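Local coordinates for exodeoxyribonuclease 10 (Escherichia coli, PDB 4FZY), which degrades single-stranded and double-stranded DNA from the 3' end as a magnesium-dependent exonuclease, with higher affinity for single-stranded ends, at residues B[101-106]-B[148-153]. Residues are numbered along the deposited sequence; the frame is centred on the assembly and turned at random.
Sequences KLARRL and IDIMNT
Ile150 packs on Leu102 and Ala103 and also touches Leu106, one branched side chain meeting three residues across segments 101-106 and 148-153, which have no hydrogen bond between them. Its CD1 reaches Leu102 CB at 3.9 Å and also lies 4.0 Å from the backbone N of Ala103, so the methyl end rests on the helix surface itself. The longer branch reaches this far because CG1 stands anti to the carbonyl carbon (chi1 -73°) and CD1 continues the chain extended. The shorter branch, CG2, lies near Leu102 CB and CD1, and the side chains of Leu102 and Ile150 cross at about a right angle.

One turn further along, Leu106 takes a different first torsion, CG anti to the backbone N (chi1 -170°), which carries CD2 to the Ile150 backbone. This methyl meets Ile150 CG2 at 4.2 Å and Thr153 CB at 4.2 Å, and lies in van der Waals contact with Ile150 O at 3.8 Å. That carbonyl is also hydrogen-bonded to the hydroxyl of Ser154.

This is helix-on-helix packing within the DEDDh exonuclease domain of the RNase H-like clan, between most of the short helix 99-106, which follows the edge strand 95-98, and the C-terminal part of helix 137-154. The segment axes come within 10.7 Å, their N-to-C directions 38° apart. Met161 and Ile164 of helix 158-165 also touch Leu102, while Lys101 and Arg104 pack on the bound DNA.

Thr153, which is exposed, turns its hydroxyl back into its own helix: OG1 donates to Asp149 O at 2.7 Å. The Thr153 backbone N reaches the same oxygen from the opposite face of the carbonyl plane, while the Asp149 carboxylate forms a salt bridge with Arg121.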
loop_
_atom_site.group_PDB
_atom_site.type_symbol
_atom_site.label_atom_id
_atom_site.label_comp_id
_atom_site.label_asym_id
_atom_site.label_seq_id
_atom_site.Cartn_x
_atom_site.Cartn_y
_atom_site.Cartn_z
ATOM N N LYS B 101 -7.228 8.691 -10.539
ATOM C CA LYS B 101 -8.082 7.845 -9.712
ATOM C C LYS B 101 -9.180 7.141 -10.503
ATOM O O LYS B 101 -9.439 5.973 -10.275
ATOM C CB LYS B 101 -8.697 8.642 -8.563
ATOM C CG LYS B 101 -7.864 8.632 -7.300
ATOM C CD LYS B 101 -8.667 9.117 -6.101
ATOM C CE LYS B 101 -8.690 8.059 -4.972
ATOM N NZ LYS B 101 -9.875 7.119 -5.054
ATOM N N LEU B 102 -9.835 7.863 -11.415
ATOM C CA LEU B 102 -10.911 7.294 -12.224
ATOM C C LEU B 102 -10.394 6.202 -13.138
ATOM O O LEU B 102 -11.069 5.199 -13.361
ATOM C CB LEU B 102 -11.579 8.364 -13.072
ATOM C CG LEU B 102 -12.188 9.542 -12.324
ATOM C CD1 LEU B 102 -12.690 10.555 -13.316
ATOM C CD2 LEU B 102 -13.288 9.116 -11.379
ATOM N N ALA B 103 -9.210 6.420 -13.703
ATOM C CA ALA B 103 -8.609 5.430 -14.575
ATOM C C ALA B 103 -8.223 4.188 -13.795
ATOM O O ALA B 103 -8.498 3.081 -14.220
ATOM C CB ALA B 103 -7.418 6.008 -15.317
ATOM N N ARG B 104 -7.694 4.382 -12.601
ATOM C CA ARG B 104 -7.350 3.271 -11.739
ATOM C C ARG B 104 -8.557 2.397 -11.467
ATOM O O ARG B 104 -8.422 1.186 -11.342
ATOM C CB ARG B 104 -6.811 3.781 -10.408
ATOM C CG ARG B 104 -5.342 4.127 -10.420
ATOM C CD ARG B 104 -4.858 4.425 -9.011
ATOM N NE ARG B 104 -3.965 3.382 -8.529
ATOM C CZ ARG B 104 -2.639 3.444 -8.610
ATOM N NH1 ARG B 104 -2.049 4.511 -9.149
ATOM N NH2 ARG B 104 -1.898 2.446 -8.140
ATOM N N ARG B 105 -9.702 3.022 -11.203
ATOM C CA ARG B 105 -10.895 2.276 -10.850
ATOM C C ARG B 105 -11.533 1.625 -12.070
ATOM O O ARG B 105 -12.072 0.525 -11.988
ATOM C CB ARG B 105 -11.912 3.172 -10.154
ATOM C CG ARG B 105 -13.292 2.539 -10.039
ATOM C CD ARG B 105 -13.412 1.717 -8.780
ATOM N NE ARG B 105 -13.466 2.583 -7.615
ATOM C CZ ARG B 105 -14.588 2.957 -7.014
ATOM N NH1 ARG B 105 -15.745 2.437 -7.400
ATOM N NH2 ARG B 105 -14.542 3.805 -5.990
ATOM N N LEU B 106 -11.499 2.322 -13.195
ATOM C CA LEU B 106 -12.149 1.828 -14.404
ATOM C C LEU B 106 -11.318 0.701 -15.049
ATOM O O LEU B 106 -11.864 -0.280 -15.539
ATOM C CB LEU B 106 -12.370 2.985 -15.384
ATOM C CG LEU B 106 -13.236 2.772 -16.618
ATOM C CD1 LEU B 106 -14.584 2.203 -16.213
ATOM C CD2 LEU B 106 -13.407 4.087 -17.351
ATOM N N ILE B 148 -13.047 12.426 -21.519
ATOM C CA ILE B 148 -14.170 12.161 -22.403
ATOM C C ILE B 148 -14.287 10.670 -22.714
ATOM O O ILE B 148 -15.383 10.125 -22.733
ATOM C CB ILE B 148 -14.086 12.981 -23.680
ATOM C CG1 ILE B 148 -14.426 14.444 -23.373
ATOM C CG2 ILE B 148 -15.021 12.405 -24.759
ATOM C CD1 ILE B 148 -13.884 15.407 -24.379
ATOM N N ASP B 149 -13.146 9.991 -22.742
ATOM C CA ASP B 149 -13.115 8.536 -22.884
ATOM C C ASP B 149 -13.597 7.830 -21.624
ATOM O O ASP B 149 -14.320 6.841 -21.697
ATOM C CB ASP B 149 -11.704 8.057 -23.247
ATOM C CG ASP B 149 -11.650 6.561 -23.532
ATOM O OD1 ASP B 149 -12.440 6.073 -24.358
ATOM O OD2 ASP B 149 -10.824 5.868 -22.914
ATOM N N ILE B 150 -13.161 8.324 -20.473
ATOM C CA ILE B 150 -13.565 7.775 -19.184
ATOM C C ILE B 150 -15.076 7.887 -18.950
ATOM O O ILE B 150 -15.697 6.996 -18.356
ATOM C CB ILE B 150 -12.797 8.471 -18.050
ATOM C CG1 ILE B 150 -11.339 7.996 -18.032
ATOM C CG2 ILE B 150 -13.467 8.250 -16.713
ATOM C CD1 ILE B 150 -10.514 8.528 -16.856
ATOM N N MET B 151 -15.674 8.951 -19.474
ATOM C CA MET B 151 -17.091 9.208 -19.276
ATOM C C MET B 151 -17.930 8.373 -20.231
ATOM O O MET B 151 -18.950 7.797 -19.847
ATOM C CB MET B 151 -17.386 10.692 -19.475
ATOM C CG MET B 151 -17.354 11.490 -18.193
ATOM S SD MET B 151 -17.086 13.247 -18.473
ATOM C CE MET B 151 -18.783 13.831 -18.596
ATOM N N ASN B 152 -17.502 8.320 -21.482
ATOM C CA ASN B 152 -18.163 7.472 -22.455
ATOM C C ASN B 152 -18.133 6.001 -22.037
ATOM O O ASN B 152 -19.130 5.286 -22.160
ATOM C CB ASN B 152 -17.531 7.655 -23.827
ATOM C CG ASN B 152 -17.818 9.017 -24.412
ATOM O OD1 ASN B 152 -18.747 9.707 -23.971
ATOM N ND2 ASN B 152 -17.013 9.428 -25.402
ATOM N N THR B 153 -17.000 5.575 -21.487
ATOM C CA THR B 153 -16.812 4.192 -21.140
ATOM C C THR B 153 -17.551 3.794 -19.862
ATOM O O THR B 153 -18.085 2.691 -19.767
ATOM C CB THR B 153 -15.340 3.843 -21.021
ATOM O OG1 THR B 153 -14.657 4.244 -22.213
ATOM C CG2 THR B 153 -15.172 2.347 -20.830
#